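Local coordinates for porin protein associated with imipenem resistance (Acinetobacter baumannii, PDB 4FUV) that forms an eight-stranded beta-barrel in the outer membrane and probably takes part in the uptake of ornithine and of the antibiotic imipenem, at residues G20-V25 with A33-A38; G43-Y48 with N78-P83; Y96-A101 with A147-F152. All coordinates share one frame; numbering follows the deposited sequence.

Contact 1: G20-V25 with A33-A38. With C8E ((hydroxyethyloxy)tri(ethyloxy)octane), chain F.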
loop_
_atom_site.group_PDB
_atom_site.type_symbol
_atom_site.label_atom_id
_atom_site.label_comp_id
_atom_site.label_asym_id
_atom_site.label_seq_id
_atom_site.Cartn_x
_atom_site.Cartn_y
_atom_site.Cartn_z
ATOM N N GLY A 20 -33.032 22.265 -13.911
ATOM C CA GLY A 20 -32.964 21.271 -12.865
ATOM C C GLY A 20 -32.159 21.685 -11.660
ATOM O O GLY A 20 -31.823 22.858 -11.465
ATOM N N ALA A 21 -31.848 20.693 -10.840
ATOM C CA ALA A 21 -31.156 20.921 -9.589
ATOM C C ALA A 21 -30.311 19.696 -9.270
ATOM O O ALA A 21 -30.500 18.619 -9.842
ATOM C CB ALA A 21 -32.152 21.197 -8.474
ATOM N N ARG A 22 -29.353 19.852 -8.379
ATOM C CA ARG A 22 -28.569 18.701 -7.999
ATOM C C ARG A 22 -28.252 18.742 -6.519
ATOM O O ARG A 22 -28.209 19.815 -5.918
ATOM C CB ARG A 22 -27.296 18.598 -8.848
ATOM C CG ARG A 22 -26.185 19.588 -8.510
ATOM C CD ARG A 22 -25.010 19.479 -9.483
ATOM N NE ARG A 22 -23.993 20.496 -9.213
ATOM C CZ ARG A 22 -23.189 21.041 -10.125
ATOM N NH1 ARG A 22 -23.255 20.669 -11.408
ATOM N NH2 ARG A 22 -22.301 21.962 -9.749
ATOM N N ALA A 23 -28.065 17.562 -5.943
ATOM C CA ALA A 23 -27.601 17.420 -4.574
ATOM C C ALA A 23 -26.206 16.838 -4.635
ATOM O O ALA A 23 -25.937 15.957 -5.456
ATOM C CB ALA A 23 -28.525 16.489 -3.795
ATOM N N GLU A 24 -25.318 17.313 -3.764
ATOM C CA GLU A 24 -23.931 16.906 -3.840
ATOM C C GLU A 24 -23.270 16.871 -2.471
ATOM O O GLU A 24 -23.682 17.565 -1.537
ATOM C CB GLU A 24 -23.154 17.834 -4.787
ATOM C CG GLU A 24 -22.994 19.281 -4.276
ATOM C CD GLU A 24 -22.907 20.307 -5.409
ATOM O OE1 GLU A 24 -23.432 20.035 -6.515
ATOM O OE2 GLU A 24 -22.308 21.380 -5.205
ATOM N N VAL A 25 -22.244 16.038 -2.377
ATOM C CA VAL A 25 -21.425 15.902 -1.190
ATOM C C VAL A 25 -19.972 15.844 -1.661
ATOM O O VAL A 25 -19.634 15.142 -2.624
ATOM C CB VAL A 25 -21.807 14.639 -0.379
ATOM C CG1 VAL A 25 -21.776 13.378 -1.255
ATOM C CG2 VAL A 25 -20.923 14.481 0.828
ATOM N N ALA A 33 -27.052 22.637 -6.058
ATOM C CA ALA A 33 -27.060 23.753 -6.995
ATOM C C ALA A 33 -28.327 23.769 -7.836
ATOM O O ALA A 33 -28.973 22.736 -8.033
ATOM C CB ALA A 33 -25.805 23.708 -7.920
ATOM N N LEU A 34 -28.674 24.955 -8.323
ATOM C CA LEU A 34 -29.712 25.118 -9.342
ATOM C C LEU A 34 -28.963 25.130 -10.661
ATOM O O LEU A 34 -27.825 25.632 -10.722
ATOM C CB LEU A 34 -30.404 26.466 -9.138
ATOM C CG LEU A 34 -31.919 26.586 -8.998
ATOM C CD1 LEU A 34 -32.517 25.365 -8.338
ATOM C CD2 LEU A 34 -32.234 27.845 -8.208
ATOM N N LEU A 35 -29.572 24.579 -11.707
ATOM C CA LEU A 35 -28.877 24.412 -12.992
ATOM C C LEU A 35 -29.660 25.076 -14.114
ATOM O O LEU A 35 -30.874 24.846 -14.228
ATOM C CB LEU A 35 -28.755 22.927 -13.338
ATOM C CG LEU A 35 -28.064 21.961 -12.360
ATOM C CD1 LEU A 35 -28.271 20.493 -12.807
ATOM C CD2 LEU A 35 -26.600 22.289 -12.279
ATOM N N TRP A 36 -28.971 25.861 -14.945
ATOM C CA TRP A 36 -29.559 26.438 -16.155
ATOM C C TRP A 36 -28.811 25.871 -17.349
ATOM O O TRP A 36 -27.618 25.572 -17.246
ATOM C CB TRP A 36 -29.427 27.971 -16.192
ATOM C CG TRP A 36 -30.270 28.714 -15.189
ATOM C CD1 TRP A 36 -31.447 29.394 -15.431
ATOM C CD2 TRP A 36 -30.011 28.861 -13.798
ATOM N NE1 TRP A 36 -31.925 29.945 -14.273
ATOM C CE2 TRP A 36 -31.057 29.632 -13.243
ATOM C CE3 TRP A 36 -28.987 28.411 -12.946
ATOM C CZ2 TRP A 36 -31.115 29.971 -11.900
ATOM C CZ3 TRP A 36 -29.052 28.741 -11.598
ATOM C CH2 TRP A 36 -30.105 29.517 -11.090
ATOM N N GLN A 37 -29.509 25.719 -18.474
ATOM C CA GLN A 37 -28.878 25.276 -19.714
ATOM C C GLN A 37 -29.215 26.296 -20.810
ATOM O O GLN A 37 -30.375 26.489 -21.171
ATOM C CB GLN A 37 -29.331 23.851 -20.078
ATOM C CG GLN A 37 -28.456 23.091 -21.092
ATOM C CD GLN A 37 -27.138 22.542 -20.509
ATOM O OE1 GLN A 37 -27.111 21.989 -19.411
ATOM N NE2 GLN A 37 -26.045 22.686 -21.265
ATOM N N ALA A 38 -28.196 26.995 -21.301
ATOM C CA ALA A 38 -28.417 28.022 -22.319
ATOM C C ALA A 38 -28.562 27.384 -23.699
ATOM O O ALA A 38 -29.372 27.826 -24.516
ATOM C CB ALA A 38 -27.288 29.051 -22.313
HETATM C C4 C8E F . -22.222 8.225 -8.092
HETATM C C5 C8E F . -22.556 9.471 -7.284
HETATM C C6 C8E F . -23.936 9.357 -6.640
HETATM C C7 C8E F . -23.946 10.006 -5.260
HETATM O O9 C8E F . -25.800 13.579 -2.493
HETATM C C10 C8E F . -26.649 13.603 -1.364
HETATM C C11 C8E F . -26.146 14.642 -0.362
HETATM O O12 C8E F . -26.921 15.827 -0.396
HETATM C C13 C8E F . -26.946 16.487 0.852
HETATM C C14 C8E F . -28.201 17.341 0.972
HETATM C C16 C8E F . -27.658 20.717 2.357
HETATM C C17 C8E F . -27.370 22.203 2.167
HETATM O O18 C8E F . -27.441 22.857 3.415
HETATM C C19 C8E F . -26.463 22.401 4.321
HETATM C C20 C8E F . -26.439 23.311 5.545
HETATM O O21 C8E F . -26.529 22.511 6.701
#

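Contact 2: G43-Y48 with N78-P83. With C8E ((hydroxyethyloxy)tri(ethyloxy)octane), chain C.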
loop_
_atom_site.group_PDB
_atom_site.type_symbol
_atom_site.label_atom_id
_atom_site.label_comp_id
_atom_site.label_asym_id
_atom_site.label_seq_id
_atom_site.Cartn_x
_atom_site.Cartn_y
_atom_site.Cartn_z
ATOM N N GLY A 43 -23.897 25.701 -19.993
ATOM C CA GLY A 43 -24.815 25.706 -18.883
ATOM C C GLY A 43 -24.220 26.424 -17.701
ATOM O O GLY A 43 -23.059 26.856 -17.729
ATOM N N LEU A 44 -25.022 26.528 -16.652
ATOM C CA LEU A 44 -24.670 27.320 -15.480
ATOM C C LEU A 44 -25.134 26.591 -14.233
ATOM O O LEU A 44 -26.233 26.034 -14.220
ATOM C CB LEU A 44 -25.367 28.669 -15.575
ATOM C CG LEU A 44 -24.763 29.871 -14.877
ATOM C CD1 LEU A 44 -23.318 30.076 -15.340
ATOM C CD2 LEU A 44 -25.628 31.076 -15.206
ATOM N N ALA A 45 -24.290 26.587 -13.204
ATOM C CA ALA A 45 -24.617 26.012 -11.904
ATOM C C ALA A 45 -24.401 27.024 -10.783
ATOM O O ALA A 45 -23.310 27.579 -10.625
ATOM C CB ALA A 45 -23.769 24.750 -11.640
ATOM N N LEU A 46 -25.446 27.252 -9.995
ATOM C CA LEU A 46 -25.355 28.120 -8.836
ATOM C C LEU A 46 -25.613 27.278 -7.606
ATOM O O LEU A 46 -26.723 26.768 -7.414
ATOM C CB LEU A 46 -26.396 29.237 -8.913
ATOM C CG LEU A 46 -26.543 30.144 -7.687
ATOM C CD1 LEU A 46 -25.313 31.009 -7.475
ATOM C CD2 LEU A 46 -27.791 31.010 -7.814
ATOM N N GLY A 47 -24.601 27.155 -6.754
ATOM C CA GLY A 47 -24.662 26.198 -5.668
ATOM C C GLY A 47 -24.223 26.682 -4.303
ATOM O O GLY A 47 -23.613 27.738 -4.156
ATOM N N TYR A 48 -24.563 25.890 -3.295
ATOM C CA TYR A 48 -24.084 26.102 -1.949
ATOM C C TYR A 48 -23.512 24.807 -1.425
ATOM O O TYR A 48 -24.123 23.749 -1.566
ATOM C CB TYR A 48 -25.207 26.562 -1.020
ATOM C CG TYR A 48 -24.756 26.708 0.427
ATOM C CD1 TYR A 48 -24.099 27.852 0.854
ATOM C CD2 TYR A 48 -24.987 25.699 1.359
ATOM C CE1 TYR A 48 -23.686 27.996 2.187
ATOM C CE2 TYR A 48 -24.573 25.826 2.687
ATOM C CZ TYR A 48 -23.916 26.979 3.095
ATOM O OH TYR A 48 -23.513 27.125 4.414
ATOM N N ASN A 78 -20.751 28.494 -11.482
ATOM C CA ASN A 78 -19.934 27.932 -12.556
ATOM C C ASN A 78 -20.631 27.912 -13.897
ATOM O O ASN A 78 -21.821 27.587 -13.985
ATOM C CB ASN A 78 -19.500 26.498 -12.230
ATOM C CG ASN A 78 -18.574 26.440 -11.053
ATOM O OD1 ASN A 78 -17.771 27.336 -10.867
ATOM N ND2 ASN A 78 -18.682 25.385 -10.249
ATOM N N ALA A 79 -19.877 28.240 -14.936
ATOM C CA ALA A 79 -20.256 27.862 -16.302
ATOM C C ALA A 79 -19.829 26.417 -16.519
ATOM O O ALA A 79 -18.732 26.018 -16.104
ATOM C CB ALA A 79 -19.568 28.765 -17.309
ATOM N N GLU A 80 -20.682 25.623 -17.159
ATOM C CA GLU A 80 -20.295 24.272 -17.551
ATOM C C GLU A 80 -20.305 24.128 -19.079
ATOM O O GLU A 80 -21.315 24.366 -19.743
ATOM C CB GLU A 80 -21.201 23.219 -16.899
ATOM C CG GLU A 80 -21.315 23.367 -15.379
ATOM C CD GLU A 80 -22.084 22.223 -14.736
ATOM O OE1 GLU A 80 -22.873 21.545 -15.439
ATOM O OE2 GLU A 80 -21.893 21.998 -13.524
ATOM N N ILE A 81 -19.170 23.737 -19.625
ATOM C CA ILE A 81 -19.035 23.600 -21.062
ATOM C C ILE A 81 -18.926 22.133 -21.444
ATOM O O ILE A 81 -18.018 21.429 -21.006
ATOM C CB ILE A 81 -17.821 24.386 -21.610
ATOM C CG1 ILE A 81 -18.044 25.891 -21.445
ATOM C CG2 ILE A 81 -17.605 24.057 -23.114
ATOM C CD1 ILE A 81 -17.451 26.496 -20.208
ATOM N N ARG A 82 -19.866 21.687 -22.274
ATOM C CA ARG A 82 -19.912 20.300 -22.722
ATOM C C ARG A 82 -19.514 20.215 -24.191
ATOM O O ARG A 82 -20.313 20.564 -25.056
ATOM C CB ARG A 82 -21.330 19.743 -22.526
ATOM C CG ARG A 82 -21.730 19.556 -21.072
ATOM C CD ARG A 82 -23.226 19.145 -20.923
ATOM N NE ARG A 82 -23.442 18.366 -19.705
ATOM C CZ ARG A 82 -23.370 18.870 -18.470
ATOM N NH1 ARG A 82 -23.113 20.163 -18.277
ATOM N NH2 ARG A 82 -23.579 18.083 -17.424
ATOM N N PRO A 83 -18.267 19.786 -24.472
ATOM C CA PRO A 83 -17.798 19.733 -25.868
ATOM C C PRO A 83 -18.662 18.811 -26.731
ATOM O O PRO A 83 -18.778 19.038 -27.928
ATOM C CB PRO A 83 -16.359 19.192 -25.745
ATOM C CG PRO A 83 -15.910 19.670 -24.374
ATOM C CD PRO A 83 -17.171 19.544 -23.511
HETATM C C1 C8E C . -28.709 28.335 -4.430
HETATM C C2 C8E C . -27.582 29.145 -3.792
HETATM C C3 C8E C . -28.059 29.862 -2.534
HETATM C C4 C8E C . -27.020 30.836 -1.980
HETATM C C5 C8E C . -26.684 30.522 -0.528
HETATM C C6 C8E C . -26.423 31.763 0.326
HETATM C C7 C8E C . -25.361 31.469 1.386
HETATM C C8 C8E C . -25.027 32.703 2.214
HETATM O O9 C8E C . -23.794 32.528 2.880
HETATM C C10 C8E C . -22.729 33.196 2.240
#

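Contact 3: Y96-A101 with A147-F152. With C8E ((hydroxyethyloxy)tri(ethyloxy)octane), chain K; C8E ((hydroxyethyloxy)tri(ethyloxy)octane), chain J.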
loop_
_atom_site.group_PDB
_atom_site.type_symbol
_atom_site.label_atom_id
_atom_site.label_comp_id
_atom_site.label_asym_id
_atom_site.label_seq_id
_atom_site.Cartn_x
_atom_site.Cartn_y
_atom_site.Cartn_z
ATOM N N TYR A 96 -17.871 17.516 -18.990
ATOM C CA TYR A 96 -17.857 18.973 -19.024
ATOM C C TYR A 96 -16.646 19.602 -18.345
ATOM O O TYR A 96 -16.030 19.005 -17.469
ATOM C CB TYR A 96 -19.147 19.567 -18.432
ATOM C CG TYR A 96 -19.352 19.360 -16.932
ATOM C CD1 TYR A 96 -19.953 18.203 -16.448
ATOM C CD2 TYR A 96 -18.971 20.338 -16.000
ATOM C CE1 TYR A 96 -20.171 18.008 -15.085
ATOM C CE2 TYR A 96 -19.178 20.146 -14.620
ATOM C CZ TYR A 96 -19.779 18.973 -14.181
ATOM O OH TYR A 96 -19.984 18.741 -12.838
ATOM N N VAL A 97 -16.320 20.819 -18.765
ATOM C CA VAL A 97 -15.355 21.638 -18.041
ATOM C C VAL A 97 -16.117 22.749 -17.338
ATOM O O VAL A 97 -17.000 23.397 -17.935
ATOM C CB VAL A 97 -14.247 22.222 -18.970
ATOM C CG1 VAL A 97 -14.861 22.888 -20.160
ATOM C CG2 VAL A 97 -13.354 23.213 -18.210
ATOM N N ALA A 98 -15.810 22.920 -16.062
ATOM C CA ALA A 98 -16.409 23.945 -15.203
ATOM C C ALA A 98 -15.437 25.105 -15.004
ATOM O O ALA A 98 -14.263 24.912 -14.665
ATOM C CB ALA A 98 -16.768 23.342 -13.837
ATOM N N ALA A 99 -15.934 26.314 -15.196
ATOM C CA ALA A 99 -15.148 27.500 -14.940
ATOM C C ALA A 99 -16.057 28.515 -14.272
ATOM O O ALA A 99 -17.168 28.768 -14.727
ATOM C CB ALA A 99 -14.603 28.056 -16.215
ATOM N N GLY A 100 -15.576 29.104 -13.194
ATOM C CA GLY A 100 -16.385 30.069 -12.475
ATOM C C GLY A 100 -15.690 30.640 -11.270
ATOM O O GLY A 100 -14.459 30.821 -11.256
ATOM N N ALA A 101 -16.475 30.924 -10.242
ATOM C CA ALA A 101 -15.920 31.538 -9.051
ATOM C C ALA A 101 -16.763 31.264 -7.819
ATOM O O ALA A 101 -17.935 30.869 -7.896
ATOM C CB ALA A 101 -15.759 33.043 -9.253
ATOM N N ALA A 147 -13.060 33.673 -5.327
ATOM C CA ALA A 147 -11.928 32.893 -5.831
ATOM C C ALA A 147 -12.316 32.231 -7.149
ATOM O O ALA A 147 -13.381 31.628 -7.249
ATOM C CB ALA A 147 -11.522 31.828 -4.826
ATOM N N PRO A 148 -11.446 32.335 -8.162
ATOM C CA PRO A 148 -11.698 31.691 -9.452
ATOM C C PRO A 148 -11.623 30.182 -9.290
ATOM O O PRO A 148 -10.897 29.685 -8.416
ATOM C CB PRO A 148 -10.522 32.162 -10.323
ATOM C CG PRO A 148 -9.860 33.244 -9.563
ATOM C CD PRO A 148 -10.132 32.990 -8.121
ATOM N N TYR A 149 -12.364 29.472 -10.127
ATOM C CA TYR A 149 -12.460 28.029 -10.062
ATOM C C TYR A 149 -12.318 27.437 -11.457
ATOM O O TYR A 149 -12.825 27.993 -12.422
ATOM C CB TYR A 149 -13.852 27.631 -9.533
ATOM C CG TYR A 149 -14.080 26.131 -9.494
ATOM C CD1 TYR A 149 -13.450 25.330 -8.534
ATOM C CD2 TYR A 149 -14.941 25.513 -10.395
ATOM C CE1 TYR A 149 -13.668 23.944 -8.490
ATOM C CE2 TYR A 149 -15.173 24.139 -10.352
ATOM C CZ TYR A 149 -14.521 23.358 -9.407
ATOM O OH TYR A 149 -14.743 21.994 -9.365
ATOM N N LEU A 150 -11.646 26.296 -11.549
ATOM C CA LEU A 150 -11.588 25.524 -12.782
ATOM C C LEU A 150 -11.757 24.076 -12.379
ATOM O O LEU A 150 -11.159 23.631 -11.404
ATOM C CB LEU A 150 -10.237 25.707 -13.504
ATOM C CG LEU A 150 -10.044 24.819 -14.738
ATOM C CD1 LEU A 150 -11.030 25.220 -15.841
ATOM C CD2 LEU A 150 -8.582 24.792 -15.282
ATOM N N GLY A 151 -12.560 23.331 -13.119
ATOM C CA GLY A 151 -12.753 21.934 -12.785
ATOM C C GLY A 151 -13.230 21.151 -13.973
ATOM O O GLY A 151 -13.526 21.728 -15.015
ATOM N N PHE A 152 -13.310 19.836 -13.812
ATOM C CA PHE A 152 -13.782 18.966 -14.879
ATOM C C PHE A 152 -14.774 17.978 -14.293
ATOM O O PHE A 152 -14.566 17.451 -13.197
ATOM C CB PHE A 152 -12.606 18.237 -15.547
ATOM C CG PHE A 152 -11.511 19.164 -16.007
ATOM C CD1 PHE A 152 -10.496 19.557 -15.134
ATOM C CD2 PHE A 152 -11.512 19.674 -17.295
ATOM C CE1 PHE A 152 -9.504 20.431 -15.546
ATOM C CE2 PHE A 152 -10.510 20.545 -17.719
ATOM C CZ PHE A 152 -9.507 20.922 -16.846
HETATM C C8 C8E K . -8.107 30.205 -12.506
HETATM O O9 C8E K . -6.840 30.851 -12.398
HETATM C C10 C8E K . -6.960 32.255 -12.228
HETATM C C11 C8E K . -5.576 32.885 -12.128
HETATM O O12 C8E K . -5.656 34.240 -12.531
HETATM C C13 C8E K . -6.089 35.086 -11.477
HETATM O O15 C8E K . -7.743 36.533 -9.168
HETATM C C16 C8E K . -8.362 36.568 -7.891
HETATM C C17 C8E K . -7.821 35.382 -7.102
HETATM O O18 C8E K . -7.997 35.595 -5.718
HETATM C C19 C8E K . -7.134 34.767 -4.965
HETATM C C20 C8E K . -5.745 35.402 -4.898
HETATM O O21 C8E K . -5.280 35.464 -3.563
HETATM C C8 C8E J . -7.710 22.271 -12.185
HETATM O O9 C8E J . -8.092 21.047 -11.576
HETATM C C10 C8E J . -7.859 19.945 -12.442
HETATM C C11 C8E J . -7.587 18.695 -11.600
HETATM O O18 C8E J . -3.852 22.076 -7.766
HETATM C C19 C8E J . -3.005 22.513 -8.801
HETATM C C20 C8E J . -3.905 22.837 -9.985
HETATM O O21 C8E J . -3.983 24.242 -10.084
#

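Contact 1: G20-V25 with A33-A38
The side chain of Arg22 runs across that of Leu35 at about a right angle, and this crossing lies on the inward face of the hairpin formed by strands 20-26 and 29-37. The chain of Arg22 is extended from CG to NE, but its first torsion (chi1 75°) tucks CG between the backbone N and the carbonyl carbon, which turns the guanidinium toward the side chains of Ala33 and Leu35. There Arg22 NE passes 3.9 Å from Ala33 CB, and Leu35 CD2 lies over one face of the guanidinium, 3.8 Å from Arg22 NH1. The other branch of Leu35, CD1, reaches back over the backbone of Ala21, while its CB rests against Gly20 O. On the opposite face of the sheet the contact is slight and apolar: Ala21 CB meets Leu34 CD1 at 4.2 Å.

Arg22 and Ala33 form an antiparallel hydrogen-bonded pair, with Arg22 N to Ala33 O at 2.9 Å; at Gly20 and Leu35 the bond from Leu35 N to Gly20 O is short, 2.8 Å, whereas the return bond from Gly20 N is weak.

Arg22 NE makes a salt-bridging hydrogen bond to Glu24 OE1 at 2.8 Å, nearly along the C-O axis, though the oxygen sits somewhat out of the guanidinium plane. NH1 makes a salt bridge to Glu80, NH2 bonds to Tyr76 OH, and Glu24 OE2 is shared by Tyr76, Asn49 and Lys218. The buried arginine thus has leucine over one face of its guanidinium, and carboxylates and a hydroxyl at its nitrogens, a network that probably keeps it and Glu24 charged inside the barrel.

Contact 2: G43-Y48 with N78-P83
Leu44 reaches across to the backbone of strand 64-81, its CD1 lying 3.2 Å from Asn78 O. With CG anti to the backbone N (chi1 -154°), this branch is brought over the peptide that joins Asn78 to Ala79, and Ala79 CB stands a little farther off. On the other face of the sheet Ala45 CB touches Glu80 OE2 at 3.8 Å, a methyl beside a carboxylate oxygen.

Two hydrogen-bonded antiparallel pairs fix this register. Ala45 and Asn78 exchange two bonds, each 2.8 Å, from Ala45 N to Asn78 O and from Asn78 N to Ala45 O. At Gly43 and Glu80, Glu80 N lies 2.7 Å from Gly43 O.

Farther out, the extended chain of Glu80 carries its carboxylate between two arginines, Arg82 and, as second partner, Arg22. Arg82 NH1 forms a salt bridge to Glu80 OE1, 3.2 Å long; the oxygen lies in the plane of the guanidinium, but the nitrogen comes from the anti side of the carboxylate and is tilted out of the carboxylate plane. Tyr96 packs against both Glu80 and Arg82. On the outer face, the detergent molecule of chain C lies along Leu46 and Tyr48, its C7 3.9 Å from Tyr48 CD1.

Flanked by two guanidinium groups, the buried Glu80 is probably ionised and adds to a charged lining of the barrel interior. Toward the detergent the two strands present a mainly apolar outer face.

Contact 3: Y96-A101 with A147-F152
Val97, Leu150 and Phe152 form an apolar cluster on the outer face of strands 95-114 and 147-154. Val97 CG2 is the shared point of contact: it lies 3.9 Å from Leu150 CD1 and equally far from Phe152 CE2. Its place anti to the backbone N directs it over the facing strand, where it touches both the leucine branch and the ring.

The same face meets detergent. C10 of the detergent molecule of chain J approaches the edge of the Phe152 ring in its plane, 3.5 Å from Phe152 CE1, on the side away from Val97. Farther along, the Pro148 ring packs against the detergent molecule of chain K, with Pro148 CD 3.5 Å from C17.

On the inner face an aromatic ring meets a methyl. Tyr149, with CG anti to the backbone N (chi1 177°), lies along its own strand toward Gly151, and Ala98 CB touches the ring at its edge, 3.9 Å from Tyr149 CE2. Tyr149 OH comes to lie beside Gly151 CA, 4.0 Å away. That hydroxyl and the one of Tyr96 bond to the two carboxylate oxygens of Glu167, on strand 162-172.

Backbone bonds account for the polar part of the contact. Ala98 pairs with Gly151 and Gly100 with Tyr149, both as hydrogen-bonded antiparallel pairs; Tyr149 N to Gly100 O is the shortest of the four bonds at 2.7 Å. CA-H...O contacts lie between and beyond these pairs, among them Ala101 CA to Ala147 O at 3.1 Å.

The outward side chains of these two segments, Val97, Ala99, Ala101, Pro148, Leu150 and Phe152, are all apolar, consistent with a lipid-facing wall, while two tyrosines hold the carboxylate of Glu167 from within and probably limit its freedom to turn.

In the fold
All three contacts join antiparallel neighbours in one barrel wall. Contacts 1 and 2 each lie within a hairpin and sit side by side, with strands 29-37 and 42-56 bonded to each other; contact 3 follows beyond strand 64-81, which bonds to 95-114, and joins strands far apart in the sequence. Contacts 1 and 2 are largely buried, and their interior chemistry is ionic, one charged network spanning both. Contact 3 is only partly buried; its interior side relies on tyrosine hydroxyls bonded to Glu167, and its outer side has the apolar cluster round Phe152. Bound detergent marks the apolar exterior at each of them.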